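Long-range contacts in putative carbohydrate-active enzyme (Uncultured organism, PDB 5WH8), which probably hydrolyses O-glycosidic bonds of cellulose or related glycans through the family 5 glycoside hydrolase (TIM-barrel) domain that makes up this chain: residues A[40-45]-A[274-279]; A[68-73]-A[113-118]; A[104-109]-A[127-132]; A[131-136]-A[172-177]. All blocks are in the same frame, centred on the assembly; numbering follows the deposited sequence.

Contact 1: A[40-45]-A[274-279]. With EDO (1,2-ethanediol), chain M.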
loop_
_atom_site.group_PDB
_atom_site.type_symbol
_atom_site.label_atom_id
_atom_site.label_comp_id
_atom_site.label_asym_id
_atom_site.label_seq_id
_atom_site.Cartn_x
_atom_site.Cartn_y
_atom_site.Cartn_z
ATOM N N ALA A 40 1.764 0.582 -15.875
ATOM C CA ALA A 40 1.871 0.523 -17.330
ATOM C C ALA A 40 0.726 1.268 -18.025
ATOM O O ALA A 40 0.780 1.580 -19.227
ATOM C CB ALA A 40 1.900 -0.931 -17.790
ATOM N N TRP A 41 -0.318 1.576 -17.264
ATOM C CA TRP A 41 -1.503 2.194 -17.829
ATOM C C TRP A 41 -1.531 3.724 -17.689
ATOM O O TRP A 41 -2.128 4.412 -18.526
ATOM C CB TRP A 41 -2.745 1.599 -17.172
ATOM C CG TRP A 41 -2.866 0.115 -17.343
ATOM C CD1 TRP A 41 -2.272 -0.658 -18.310
ATOM C CD2 TRP A 41 -3.633 -0.778 -16.534
ATOM N NE1 TRP A 41 -2.631 -1.975 -18.146
ATOM C CE2 TRP A 41 -3.451 -2.076 -17.050
ATOM C CE3 TRP A 41 -4.435 -0.608 -15.396
ATOM C CZ2 TRP A 41 -4.063 -3.192 -16.490
ATOM C CZ3 TRP A 41 -5.029 -1.722 -14.833
ATOM C CH2 TRP A 41 -4.853 -2.997 -15.390
ATOM N N PHE A 42 -0.915 4.252 -16.625
ATOM C CA PHE A 42 -0.903 5.701 -16.347
ATOM C C PHE A 42 0.498 6.223 -16.032
ATOM O O PHE A 42 0.688 6.985 -15.086
ATOM C CB PHE A 42 -1.854 6.027 -15.182
ATOM C CG PHE A 42 -3.263 5.642 -15.468
ATOM C CD1 PHE A 42 -4.085 6.492 -16.177
ATOM C CD2 PHE A 42 -3.749 4.403 -15.102
ATOM C CE1 PHE A 42 -5.367 6.123 -16.491
ATOM C CE2 PHE A 42 -5.018 4.031 -15.413
ATOM C CZ PHE A 42 -5.832 4.884 -16.121
ATOM N N PRO A 43 1.501 5.857 -16.856
ATOM C CA PRO A 43 2.857 6.280 -16.488
ATOM C C PRO A 43 3.068 7.795 -16.406
ATOM O O PRO A 43 3.927 8.202 -15.651
ATOM C CB PRO A 43 3.729 5.685 -17.602
ATOM C CG PRO A 43 2.797 5.509 -18.753
ATOM C CD PRO A 43 1.470 5.149 -18.149
ATOM N N LYS A 44 2.303 8.606 -17.133
ATOM C CA LYS A 44 2.464 10.052 -17.042
ATOM C C LYS A 44 2.066 10.598 -15.667
ATOM O O LYS A 44 2.448 11.721 -15.303
ATOM C CB LYS A 44 1.643 10.748 -18.135
ATOM C CG LYS A 44 2.228 10.582 -19.513
ATOM C CD LYS A 44 1.428 11.359 -20.561
ATOM C CE LYS A 44 1.708 12.855 -20.503
ATOM N NZ LYS A 44 1.058 13.569 -21.642
ATOM N N CYS A 45 1.296 9.815 -14.906
ATOM C CA CYS A 45 0.878 10.219 -13.579
ATOM C C CYS A 45 1.929 9.996 -12.477
ATOM O O CYS A 45 1.716 10.447 -11.356
ATOM C CB CYS A 45 -0.413 9.484 -13.163
ATOM S SG CYS A 45 -1.923 10.000 -14.058
ATOM N N ALA A 274 -4.823 8.713 -10.315
ATOM C CA ALA A 274 -4.886 8.490 -11.748
ATOM C C ALA A 274 -5.999 9.394 -12.271
ATOM O O ALA A 274 -6.826 9.858 -11.473
ATOM C CB ALA A 274 -5.172 7.030 -12.063
ATOM N N ASP A 275 -6.015 9.654 -13.581
ATOM C CA ASP A 275 -7.062 10.495 -14.181
ATOM C C ASP A 275 -7.979 9.714 -15.120
ATOM O O ASP A 275 -8.570 10.288 -16.026
ATOM C CB ASP A 275 -6.434 11.689 -14.912
ATOM C CG ASP A 275 -5.536 11.283 -16.067
ATOM O OD1 ASP A 275 -5.176 10.095 -16.194
ATOM O OD2 ASP A 275 -5.172 12.191 -16.859
ATOM N N LYS A 276 -8.103 8.408 -14.890
ATOM C CA LYS A 276 -9.107 7.578 -15.562
ATOM C C LYS A 276 -10.516 8.112 -15.285
ATOM O O LYS A 276 -10.806 8.530 -14.163
ATOM C CB LYS A 276 -8.980 6.123 -15.083
ATOM C CG LYS A 276 -9.814 5.107 -15.845
ATOM C CD LYS A 276 -9.425 3.700 -15.465
ATOM C CE LYS A 276 -10.246 2.643 -16.216
ATOM N NZ LYS A 276 -10.303 2.962 -17.677
ATOM N N PRO A 277 -11.421 8.094 -16.287
ATOM C CA PRO A 277 -12.757 8.639 -16.040
ATOM C C PRO A 277 -13.668 7.643 -15.308
ATOM O O PRO A 277 -14.686 7.182 -15.826
ATOM C CB PRO A 277 -13.274 8.978 -17.463
ATOM C CG PRO A 277 -12.534 8.109 -18.357
ATOM C CD PRO A 277 -11.200 7.792 -17.716
ATOM N N GLU A 278 -13.284 7.323 -14.076
ATOM C CA GLU A 278 -14.114 6.520 -13.171
ATOM C C GLU A 278 -14.105 7.230 -11.817
ATOM O O GLU A 278 -13.128 7.914 -11.476
ATOM C CB GLU A 278 -13.595 5.076 -13.026
ATOM C CG GLU A 278 -12.151 4.978 -12.506
ATOM C CD GLU A 278 -11.559 3.577 -12.593
ATOM O OE1 GLU A 278 -12.154 2.705 -13.258
ATOM O OE2 GLU A 278 -10.482 3.350 -12.003
ATOM N N SER A 279 -15.168 7.078 -11.032
ATOM C CA SER A 279 -15.349 7.960 -9.891
ATOM C C SER A 279 -14.347 7.740 -8.752
ATOM O O SER A 279 -14.170 8.660 -7.937
ATOM C CB SER A 279 -16.767 7.834 -9.343
ATOM O OG SER A 279 -17.073 6.501 -9.069
HETATM C C1 EDO M . -10.138 -0.135 -11.194
HETATM O O1 EDO M . -10.363 1.236 -10.822
HETATM C C2 EDO M . -10.605 -0.483 -12.618
HETATM O O2 EDO M . -10.331 0.562 -13.570
#
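Phe42 reaches across to Ala274, Asp275 and Lys276 and thereby joins the loops that follow the first and eighth strands of the TIM barrel, neighbours where the barrel closes. With CG anti to its carbonyl carbon (chi1 -60°), the benzyl group is directed at the 274-279 loop. The methyl of Ala274 sits over the centre of one ring face as a CH-pi contact, CB lying 4.2 Å from the ring centroid and 11° off the normal. Farther out, Phe42 CZ packs at 3.5 Å against CB of Lys276, the two side chains crossing at about a right angle. Beyond, Glu278 OE1 accepts a hydrogen bond from O2 of a 1,2-ethanediol, probably from the crystallisation liquor, at 2.8 Å. His37 meets Phe42 edge-to-face. The chain turns back through a bond from Cys45 N to Phe42 O, 2.9 Å long, and Cys45 SG lies 4.0 Å from Ala274 CA and 3.9 Å from Asp275 OD1. The other oxygen of that aspartate, OD2, is hydrogen-bonded to Ser288 OG.

Contact 2: A[68-73]-A[113-118]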
loop_
_atom_site.group_PDB
_atom_site.type_symbol
_atom_site.label_atom_id
_atom_site.label_comp_id
_atom_site.label_asym_id
_atom_site.label_seq_id
_atom_site.Cartn_x
_atom_site.Cartn_y
_atom_site.Cartn_z
ATOM N N TYR A 68 1.087 -4.453 -11.267
ATOM C CA TYR A 68 0.224 -5.537 -11.728
ATOM C C TYR A 68 1.076 -6.674 -12.244
ATOM O O TYR A 68 2.067 -6.419 -12.929
ATOM C CB TYR A 68 -0.706 -5.080 -12.844
ATOM C CG TYR A 68 -2.009 -4.467 -12.382
ATOM C CD1 TYR A 68 -2.036 -3.204 -11.813
ATOM C CD2 TYR A 68 -3.213 -5.139 -12.564
ATOM C CE1 TYR A 68 -3.230 -2.627 -11.428
ATOM C CE2 TYR A 68 -4.403 -4.575 -12.170
ATOM C CZ TYR A 68 -4.406 -3.317 -11.613
ATOM O OH TYR A 68 -5.612 -2.745 -11.234
ATOM N N THR A 69 0.704 -7.912 -11.926
ATOM C CA THR A 69 1.460 -9.051 -12.416
ATOM C C THR A 69 0.917 -9.470 -13.776
ATOM O O THR A 69 1.674 -9.884 -14.662
ATOM C CB THR A 69 1.414 -10.232 -11.424
ATOM O OG1 THR A 69 0.076 -10.721 -11.307
ATOM C CG2 THR A 69 1.929 -9.823 -10.059
ATOM N N HIS A 70 -0.395 -9.294 -13.952
ATOM C CA HIS A 70 -1.121 -9.716 -15.145
ATOM C C HIS A 70 -1.983 -8.593 -15.735
ATOM O O HIS A 70 -1.911 -7.452 -15.282
ATOM C CB HIS A 70 -1.976 -10.932 -14.801
ATOM C CG HIS A 70 -1.161 -12.158 -14.541
ATOM N ND1 HIS A 70 -0.376 -12.307 -13.415
ATOM C CD2 HIS A 70 -0.989 -13.281 -15.273
ATOM C CE1 HIS A 70 0.239 -13.475 -13.465
ATOM N NE2 HIS A 70 -0.119 -14.088 -14.579
ATOM N N GLU A 71 -2.791 -8.941 -16.740
ATOM C CA GLU A 71 -3.467 -7.994 -17.632
ATOM C C GLU A 71 -2.447 -7.256 -18.485
ATOM O O GLU A 71 -1.222 -7.416 -18.298
ATOM C CB GLU A 71 -4.351 -7.012 -16.853
ATOM C CG GLU A 71 -5.342 -7.751 -15.951
ATOM C CD GLU A 71 -6.322 -6.845 -15.218
ATOM O OE1 GLU A 71 -7.023 -6.039 -15.877
ATOM O OE2 GLU A 71 -6.400 -6.956 -13.972
ATOM N N TRP A 72 -2.931 -6.472 -19.442
ATOM C CA TRP A 72 -2.028 -5.911 -20.435
ATOM C C TRP A 72 -0.892 -5.158 -19.747
ATOM O O TRP A 72 -1.129 -4.309 -18.895
ATOM C CB TRP A 72 -2.736 -4.961 -21.415
ATOM C CG TRP A 72 -1.723 -4.504 -22.434
ATOM C CD1 TRP A 72 -1.373 -5.145 -23.595
ATOM C CD2 TRP A 72 -0.873 -3.351 -22.339
ATOM N NE1 TRP A 72 -0.359 -4.454 -24.225
ATOM C CE2 TRP A 72 -0.037 -3.351 -23.479
ATOM C CE3 TRP A 72 -0.730 -2.323 -21.396
ATOM C CZ2 TRP A 72 0.917 -2.360 -23.704
ATOM C CZ3 TRP A 72 0.220 -1.339 -21.619
ATOM C CH2 TRP A 72 1.036 -1.366 -22.762
ATOM N N GLY A 73 0.345 -5.472 -20.129
ATOM C CA GLY A 73 1.504 -4.757 -19.622
ATOM C C GLY A 73 1.952 -5.152 -18.233
ATOM O O GLY A 73 2.864 -4.529 -17.665
ATOM N N ASP A 113 -6.705 -13.102 -13.955
ATOM C CA ASP A 113 -6.037 -13.994 -14.913
ATOM C C ASP A 113 -5.260 -15.149 -14.249
ATOM O O ASP A 113 -4.251 -15.605 -14.784
ATOM C CB ASP A 113 -5.092 -13.187 -15.826
ATOM C CG ASP A 113 -5.835 -12.179 -16.705
ATOM O OD1 ASP A 113 -7.088 -12.170 -16.684
ATOM O OD2 ASP A 113 -5.175 -11.406 -17.435
ATOM N N GLY A 114 -5.747 -15.627 -13.103
ATOM C CA GLY A 114 -5.133 -16.742 -12.405
ATOM C C GLY A 114 -4.199 -16.315 -11.279
ATOM O O GLY A 114 -3.865 -17.117 -10.398
ATOM N N SER A 115 -3.781 -15.053 -11.285
ATOM C CA SER A 115 -2.861 -14.591 -10.248
ATOM C C SER A 115 -3.544 -14.479 -8.882
ATOM O O SER A 115 -2.864 -14.266 -7.877
ATOM C CB SER A 115 -2.207 -13.244 -10.636
ATOM O OG SER A 115 -3.120 -12.154 -10.633
ATOM N N GLY A 116 -4.863 -14.665 -8.845
ATOM C CA GLY A 116 -5.642 -14.659 -7.607
ATOM C C GLY A 116 -5.108 -15.666 -6.597
ATOM O O GLY A 116 -5.222 -15.486 -5.391
ATOM N N ASP A 117 -4.540 -16.762 -7.088
ATOM C CA ASP A 117 -3.727 -17.612 -6.224
ATOM C C ASP A 117 -2.288 -17.149 -6.376
ATOM O O ASP A 117 -1.679 -17.383 -7.409
ATOM C CB ASP A 117 -3.851 -19.089 -6.597
ATOM C CG ASP A 117 -3.162 -20.008 -5.594
ATOM O OD1 ASP A 117 -2.164 -19.596 -4.947
ATOM O OD2 ASP A 117 -3.654 -21.154 -5.436
ATOM N N PRO A 118 -1.742 -16.465 -5.363
ATOM C CA PRO A 118 -0.418 -15.868 -5.598
ATOM C C PRO A 118 0.677 -16.917 -5.857
ATOM O O PRO A 118 1.707 -16.598 -6.446
ATOM C CB PRO A 118 -0.152 -15.077 -4.300
ATOM C CG PRO A 118 -1.003 -15.762 -3.253
ATOM C CD PRO A 118 -2.252 -16.193 -4.004
HETATM O O HOH W 1 -2.259 -11.335 -18.317
#
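Van der Waals packing dominates where His70 and Thr69 meet Ser115. His70 CG, anti to the carbonyl carbon (chi1 -70°), carries the ring to Ser115, whose CB sits 3.5 Å from His70 ND1 and equally 3.5 Å from Thr69 OG1, approaching the imidazole obliquely. Nearer the backbone, His70 CB lies 4.0 Å from Asp113 CB; the two side chains run antiparallel alongside each other, with ring and carboxylate planes nearly perpendicular. These residues belong to the loops after the second and third strands of the TIM barrel, on the face where family 5 enzymes carry their active site. Hydrogen bonding within the 68-73 loop fixes the rotation of the imidazole: Thr69 OG1 lies at the ring edge, in plane, 2.7 Å from His70 ND1. The Ser115 hydroxyl turns to its own loop, bonding Asn112 O and Leu111 N. A water links the loops, accepting from Glu71 N at 2.9 Å and donating to Asp113 OD2 at 3.0 Å.

Contact 3: A[104-109]-A[127-132]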
loop_
_atom_site.group_PDB
_atom_site.type_symbol
_atom_site.label_atom_id
_atom_site.label_comp_id
_atom_site.label_asym_id
_atom_site.label_seq_id
_atom_site.Cartn_x
_atom_site.Cartn_y
_atom_site.Cartn_z
ATOM N N CYS A 104 7.208 4.184 1.032
ATOM C CA CYS A 104 6.913 3.626 -0.283
ATOM C C CYS A 104 6.567 2.159 -0.156
ATOM O O CYS A 104 7.403 1.374 0.294
ATOM C CB CYS A 104 8.106 3.809 -1.220
ATOM S SG CYS A 104 7.855 3.223 -2.898
ATOM N N ILE A 105 5.362 1.792 -0.587
ATOM C CA ILE A 105 4.969 0.382 -0.645
ATOM C C ILE A 105 5.239 -0.155 -2.035
ATOM O O ILE A 105 4.721 0.395 -3.024
ATOM C CB ILE A 105 3.484 0.158 -0.322
ATOM C CG1 ILE A 105 3.142 0.658 1.077
ATOM C CG2 ILE A 105 3.149 -1.318 -0.412
ATOM C CD1 ILE A 105 1.647 0.646 1.399
ATOM N N ILE A 106 6.055 -1.209 -2.099
ATOM C CA ILE A 106 6.266 -1.996 -3.306
ATOM C C ILE A 106 5.232 -3.106 -3.272
ATOM O O ILE A 106 5.317 -4.019 -2.425
ATOM C CB ILE A 106 7.705 -2.567 -3.358
ATOM C CG1 ILE A 106 8.723 -1.419 -3.338
ATOM C CG2 ILE A 106 7.891 -3.446 -4.602
ATOM C CD1 ILE A 106 10.197 -1.873 -3.324
ATOM N N ASP A 107 4.228 -3.003 -4.145
ATOM C CA ASP A 107 3.080 -3.931 -4.121
ATOM C C ASP A 107 3.087 -4.878 -5.328
ATOM O O ASP A 107 2.921 -4.454 -6.482
ATOM C CB ASP A 107 1.793 -3.086 -4.040
ATOM C CG ASP A 107 0.546 -3.795 -4.549
ATOM O OD1 ASP A 107 0.391 -5.028 -4.402
ATOM O OD2 ASP A 107 -0.318 -3.060 -5.099
ATOM N N TRP A 108 3.339 -6.160 -5.055
ATOM C CA TRP A 108 3.231 -7.227 -6.060
ATOM C C TRP A 108 1.736 -7.512 -6.238
ATOM O O TRP A 108 1.095 -8.226 -5.439
ATOM C CB TRP A 108 4.014 -8.454 -5.598
ATOM C CG TRP A 108 4.060 -9.632 -6.547
ATOM C CD1 TRP A 108 3.421 -10.840 -6.395
ATOM C CD2 TRP A 108 4.817 -9.730 -7.767
ATOM N NE1 TRP A 108 3.741 -11.681 -7.440
ATOM C CE2 TRP A 108 4.591 -11.021 -8.294
ATOM C CE3 TRP A 108 5.657 -8.849 -8.460
ATOM C CZ2 TRP A 108 5.163 -11.448 -9.491
ATOM C CZ3 TRP A 108 6.236 -9.274 -9.638
ATOM C CH2 TRP A 108 5.979 -10.556 -10.152
ATOM N N HIS A 109 1.170 -6.905 -7.273
ATOM C CA HIS A 109 -0.281 -6.660 -7.324
ATOM C C HIS A 109 -1.007 -7.782 -8.043
ATOM O O HIS A 109 -1.447 -7.611 -9.178
ATOM C CB HIS A 109 -0.548 -5.292 -7.987
ATOM C CG HIS A 109 -1.935 -4.729 -7.778
ATOM N ND1 HIS A 109 -2.266 -3.993 -6.661
ATOM C CD2 HIS A 109 -3.038 -4.709 -8.572
ATOM C CE1 HIS A 109 -3.510 -3.559 -6.761
ATOM N NE2 HIS A 109 -4.007 -3.982 -7.912
ATOM N N PRO A 127 12.233 -14.328 -7.942
ATOM C CA PRO A 127 13.334 -13.443 -8.374
ATOM C C PRO A 127 13.053 -11.948 -8.193
ATOM O O PRO A 127 13.985 -11.192 -7.898
ATOM C CB PRO A 127 13.518 -13.779 -9.856
ATOM C CG PRO A 127 12.426 -14.712 -10.222
ATOM C CD PRO A 127 11.824 -15.270 -8.988
ATOM N N PHE A 128 11.791 -11.544 -8.323
ATOM C CA PHE A 128 11.406 -10.154 -8.053
ATOM C C PHE A 128 11.743 -9.771 -6.625
ATOM O O PHE A 128 12.384 -8.741 -6.392
ATOM C CB PHE A 128 9.917 -9.950 -8.305
ATOM C CG PHE A 128 9.420 -8.563 -7.964
ATOM C CD1 PHE A 128 9.552 -7.524 -8.859
ATOM C CD2 PHE A 128 8.808 -8.316 -6.739
ATOM C CE1 PHE A 128 9.090 -6.238 -8.537
ATOM C CE2 PHE A 128 8.342 -7.025 -6.409
ATOM C CZ PHE A 128 8.468 -6.008 -7.317
ATOM N N TRP A 129 11.291 -10.574 -5.669
ATOM C CA TRP A 129 11.457 -10.211 -4.282
ATOM C C TRP A 129 12.899 -10.399 -3.823
ATOM O O TRP A 129 13.363 -9.652 -2.962
ATOM C CB TRP A 129 10.474 -10.991 -3.404
ATOM C CG TRP A 129 9.093 -10.355 -3.449
ATOM C CD1 TRP A 129 7.917 -10.928 -3.868
ATOM C CD2 TRP A 129 8.767 -8.998 -3.085
ATOM N NE1 TRP A 129 6.889 -10.014 -3.764
ATOM C CE2 TRP A 129 7.390 -8.824 -3.299
ATOM C CE3 TRP A 129 9.516 -7.919 -2.606
ATOM C CZ2 TRP A 129 6.728 -7.597 -3.015
ATOM C CZ3 TRP A 129 8.882 -6.712 -2.347
ATOM C CH2 TRP A 129 7.492 -6.557 -2.566
ATOM N N ASP A 130 13.627 -11.349 -4.424
ATOM C CA ASP A 130 15.075 -11.497 -4.174
ATOM C C ASP A 130 15.790 -10.206 -4.579
ATOM O O ASP A 130 16.550 -9.628 -3.790
ATOM C CB ASP A 130 15.616 -12.699 -4.970
ATOM C CG ASP A 130 16.987 -13.208 -4.485
ATOM O OD1 ASP A 130 17.478 -12.861 -3.407
ATOM O OD2 ASP A 130 17.587 -14.009 -5.228
ATOM N N TYR A 131 15.520 -9.745 -5.792
ATOM C CA TYR A 131 16.102 -8.503 -6.272
ATOM C C TYR A 131 15.707 -7.304 -5.399
ATOM O O TYR A 131 16.572 -6.537 -4.965
ATOM C CB TYR A 131 15.719 -8.213 -7.721
ATOM C CG TYR A 131 16.240 -6.858 -8.127
ATOM C CD1 TYR A 131 17.578 -6.692 -8.466
ATOM C CD2 TYR A 131 15.431 -5.727 -8.082
ATOM C CE1 TYR A 131 18.090 -5.442 -8.790
ATOM C CE2 TYR A 131 15.930 -4.478 -8.400
ATOM C CZ TYR A 131 17.266 -4.340 -8.756
ATOM O OH TYR A 131 17.799 -3.113 -9.086
ATOM N N MET A 132 14.414 -7.117 -5.143
ATOM C CA MET A 132 13.988 -5.889 -4.473
ATOM C C MET A 132 14.513 -5.782 -3.045
ATOM O O MET A 132 14.885 -4.697 -2.583
ATOM C CB MET A 132 12.454 -5.761 -4.480
ATOM C CG MET A 132 11.898 -5.378 -5.856
ATOM S SD MET A 132 12.412 -3.699 -6.351
ATOM C CE MET A 132 12.107 -3.733 -8.094
#
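The beta-alpha-beta unit of strand 103-109, helix 122-135 and strand 142-145 packs its helix against the outside of the TIM barrel, and here Ile106 and Trp108 of the strand meet Phe128, Trp129 and Met132. Strand and helix segments run antiparallel, at 172° with axes 11.0 Å apart. Trp108 and Phe128 meet obliquely, their planes 35° apart; the indole brings CE3 over one face of the phenyl ring, toward its rim, 3.6 Å from Phe128 CD2. Met132 CG covers the opposite face. Trp129 turns its edge toward the face of Trp108 in an offset edge-to-face pair. Its far end reaches the strand backbone, where CH2 stands 3.3 Å from Ile106 O, the carbonyl oxygen lying in the plane of the indole. Ile106 CG2, opposite the backbone N (CG1 at chi1 -60°), meets both Trp129 CH2 (3.7 Å) and, at the phenyl edge, Phe128 CZ (3.8 Å), while CD1 extends to Met132 SD at 4.2 Å. Trp108 NE1 is bonded to Thr121 OG1, whereas Trp129 NE1 is buried 3.8 Å from Trp108 CB. The interface thus rests on apolar and aromatic packing, and the buried indole N-H of Trp129 has no polar acceptor, a cost that the facing Trp108 ring may partly offset.

Contact 4: A[131-136]-A[172-177]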
loop_
_atom_site.group_PDB
_atom_site.type_symbol
_atom_site.label_atom_id
_atom_site.label_comp_id
_atom_site.label_asym_id
_atom_site.label_seq_id
_atom_site.Cartn_x
_atom_site.Cartn_y
_atom_site.Cartn_z
ATOM N N TYR A 131 15.520 -9.745 -5.792
ATOM C CA TYR A 131 16.102 -8.503 -6.272
ATOM C C TYR A 131 15.707 -7.304 -5.399
ATOM O O TYR A 131 16.572 -6.537 -4.965
ATOM C CB TYR A 131 15.719 -8.213 -7.721
ATOM C CG TYR A 131 16.240 -6.858 -8.127
ATOM C CD1 TYR A 131 17.578 -6.692 -8.466
ATOM C CD2 TYR A 131 15.431 -5.727 -8.082
ATOM C CE1 TYR A 131 18.090 -5.442 -8.790
ATOM C CE2 TYR A 131 15.930 -4.478 -8.400
ATOM C CZ TYR A 131 17.266 -4.340 -8.756
ATOM O OH TYR A 131 17.799 -3.113 -9.086
ATOM N N MET A 132 14.414 -7.117 -5.143
ATOM C CA MET A 132 13.988 -5.889 -4.473
ATOM C C MET A 132 14.513 -5.782 -3.045
ATOM O O MET A 132 14.885 -4.697 -2.583
ATOM C CB MET A 132 12.454 -5.761 -4.480
ATOM C CG MET A 132 11.898 -5.378 -5.856
ATOM S SD MET A 132 12.412 -3.699 -6.351
ATOM C CE MET A 132 12.107 -3.733 -8.094
ATOM N N SER A 133 14.551 -6.907 -2.337
ATOM C CA SER A 133 15.018 -6.900 -0.958
ATOM C C SER A 133 16.529 -6.693 -0.885
ATOM O O SER A 133 16.996 -6.008 0.018
ATOM C CB SER A 133 14.595 -8.192 -0.225
ATOM O OG SER A 133 15.037 -9.378 -0.876
ATOM N N ALA A 134 17.281 -7.248 -1.834
ATOM C CA ALA A 134 18.722 -6.971 -1.903
ATOM C C ALA A 134 18.985 -5.497 -2.269
ATOM O O ALA A 134 19.812 -4.834 -1.663
ATOM C CB ALA A 134 19.395 -7.887 -2.908
ATOM N N LYS A 135 18.255 -4.980 -3.247
ATOM C CA LYS A 135 18.469 -3.613 -3.723
ATOM C C LYS A 135 18.093 -2.577 -2.679
ATOM O O LYS A 135 18.764 -1.549 -2.555
ATOM C CB LYS A 135 17.675 -3.376 -5.008
ATOM C CG LYS A 135 17.829 -1.999 -5.650
ATOM C CD LYS A 135 19.248 -1.774 -6.179
ATOM C CE LYS A 135 19.308 -0.576 -7.124
ATOM N NZ LYS A 135 18.903 0.683 -6.451
ATOM N N HIS A 136 17.035 -2.852 -1.919
ATOM C CA HIS A 136 16.484 -1.837 -1.015
ATOM C C HIS A 136 16.702 -2.144 0.461
ATOM O O HIS A 136 16.083 -1.521 1.316
ATOM C CB HIS A 136 14.993 -1.638 -1.336
ATOM C CG HIS A 136 14.787 -1.119 -2.719
ATOM N ND1 HIS A 136 15.201 0.144 -3.107
ATOM C CD2 HIS A 136 14.302 -1.713 -3.830
ATOM C CE1 HIS A 136 14.952 0.304 -4.395
ATOM N NE2 HIS A 136 14.411 -0.812 -4.856
ATOM N N ARG A 172 13.910 -11.995 3.652
ATOM C CA ARG A 172 14.571 -11.809 4.940
ATOM C C ARG A 172 16.045 -12.219 4.908
ATOM O O ARG A 172 16.825 -11.737 5.723
ATOM C CB ARG A 172 13.810 -12.581 6.027
ATOM C CG ARG A 172 12.442 -11.964 6.374
ATOM C CD ARG A 172 12.632 -10.707 7.219
ATOM N NE ARG A 172 11.503 -9.767 7.290
ATOM C CZ ARG A 172 10.526 -9.813 8.186
ATOM N NH1 ARG A 172 10.454 -10.805 9.076
ATOM N NH2 ARG A 172 9.581 -8.886 8.152
ATOM N N LYS A 173 16.447 -13.050 3.953
ATOM C CA LYS A 173 17.879 -13.363 3.838
ATOM C C LYS A 173 18.672 -12.124 3.393
ATOM O O LYS A 173 19.861 -12.009 3.685
ATOM C CB LYS A 173 18.120 -14.525 2.876
ATOM C CG LYS A 173 18.019 -14.209 1.417
ATOM C CD LYS A 173 18.543 -15.355 0.579
ATOM C CE LYS A 173 18.218 -15.169 -0.883
ATOM N NZ LYS A 173 19.064 -14.134 -1.516
ATOM N N ASN A 174 18.009 -11.203 2.689
ATOM C CA ASN A 174 18.625 -9.951 2.224
ATOM C C ASN A 174 18.356 -8.734 3.120
ATOM O O ASN A 174 19.214 -7.844 3.258
ATOM C CB ASN A 174 18.128 -9.604 0.824
ATOM C CG ASN A 174 18.512 -10.634 -0.213
ATOM O OD1 ASN A 174 19.640 -11.141 -0.219
ATOM N ND2 ASN A 174 17.583 -10.937 -1.112
ATOM N N ASP A 175 17.149 -8.685 3.685
ATOM C CA ASP A 175 16.628 -7.498 4.363
ATOM C C ASP A 175 15.875 -7.941 5.624
ATOM O O ASP A 175 14.656 -8.170 5.610
ATOM C CB ASP A 175 15.721 -6.725 3.394
ATOM C CG ASP A 175 15.342 -5.352 3.906
ATOM O OD1 ASP A 175 15.642 -5.054 5.083
ATOM O OD2 ASP A 175 14.740 -4.574 3.124
ATOM N N PRO A 176 16.608 -8.115 6.728
ATOM C CA PRO A 176 16.046 -8.769 7.916
ATOM C C PRO A 176 14.932 -8.026 8.673
ATOM O O PRO A 176 14.165 -8.692 9.369
ATOM C CB PRO A 176 17.274 -8.923 8.835
ATOM C CG PRO A 176 18.434 -8.901 7.939
ATOM C CD PRO A 176 18.082 -8.022 6.780
ATOM N N ASP A 177 14.858 -6.701 8.573
ATOM C CA ASP A 177 14.002 -5.916 9.486
ATOM C C ASP A 177 12.820 -5.151 8.840
ATOM O O ASP A 177 11.971 -4.594 9.533
ATOM C CB ASP A 177 14.894 -4.944 10.252
ATOM C CG ASP A 177 15.853 -5.672 11.187
ATOM O OD1 ASP A 177 15.364 -6.263 12.167
ATOM O OD2 ASP A 177 17.072 -5.677 10.931
#
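Ser133 OG is held by two groups: Asn174 ND2 donates to it at 3.0 Å, and the hydroxyl is also bonded to Trp129 O, one turn earlier in the same helix. This ties the C-terminal end of helix 122-135 to the loop leading from helix 157-172 into the fifth strand, at the end of the TIM barrel opposite its catalytic face. The N-H...O hydrogen bond is nearly straight, at 171°, and the serine oxygen lies only 3° out of the amide plane. Lodged between its own backbone N and carbonyl carbon (chi1 56°), the hydroxyl faces the asparagine. Asp130 OD1 also accepts from Asn174 ND2, so ND2 bridges two helix residues, which sets the orientation of the amide group. The methyl of Ala134 lies over the amide face, CB 3.9 Å from Asn174 CG. Asp175 turns its carboxylate to Lys178 in a salt bridge and to Tyr144 OH, while its CB packs 3.7 Å from Ser133 O.

Contact 3 is the buried core of the set; contacts 1 and 2 are partly buried links between loops on the catalytic face, and contact 4, also largely buried but farther from the centre, joins a helix end to a loop at the opposite end of the barrel. Contacts 3 and 4 share helix 122-135, whose Asp130 forms a salt bridge with Lys173. Contacts 1 and 2 meet where Trp41 NE1 bonds to Trp72 O and Trp41 packs on Tyr68. Contact 2 in turn reaches contact 3 through Thr69 against Trp108 and Tyr68 against His109. The chemistry follows position: aromatic and aliphatic inside, a direct amide-hydroxyl bond in contact 4, a water bridge in contact 2 and ring packing in contact 1.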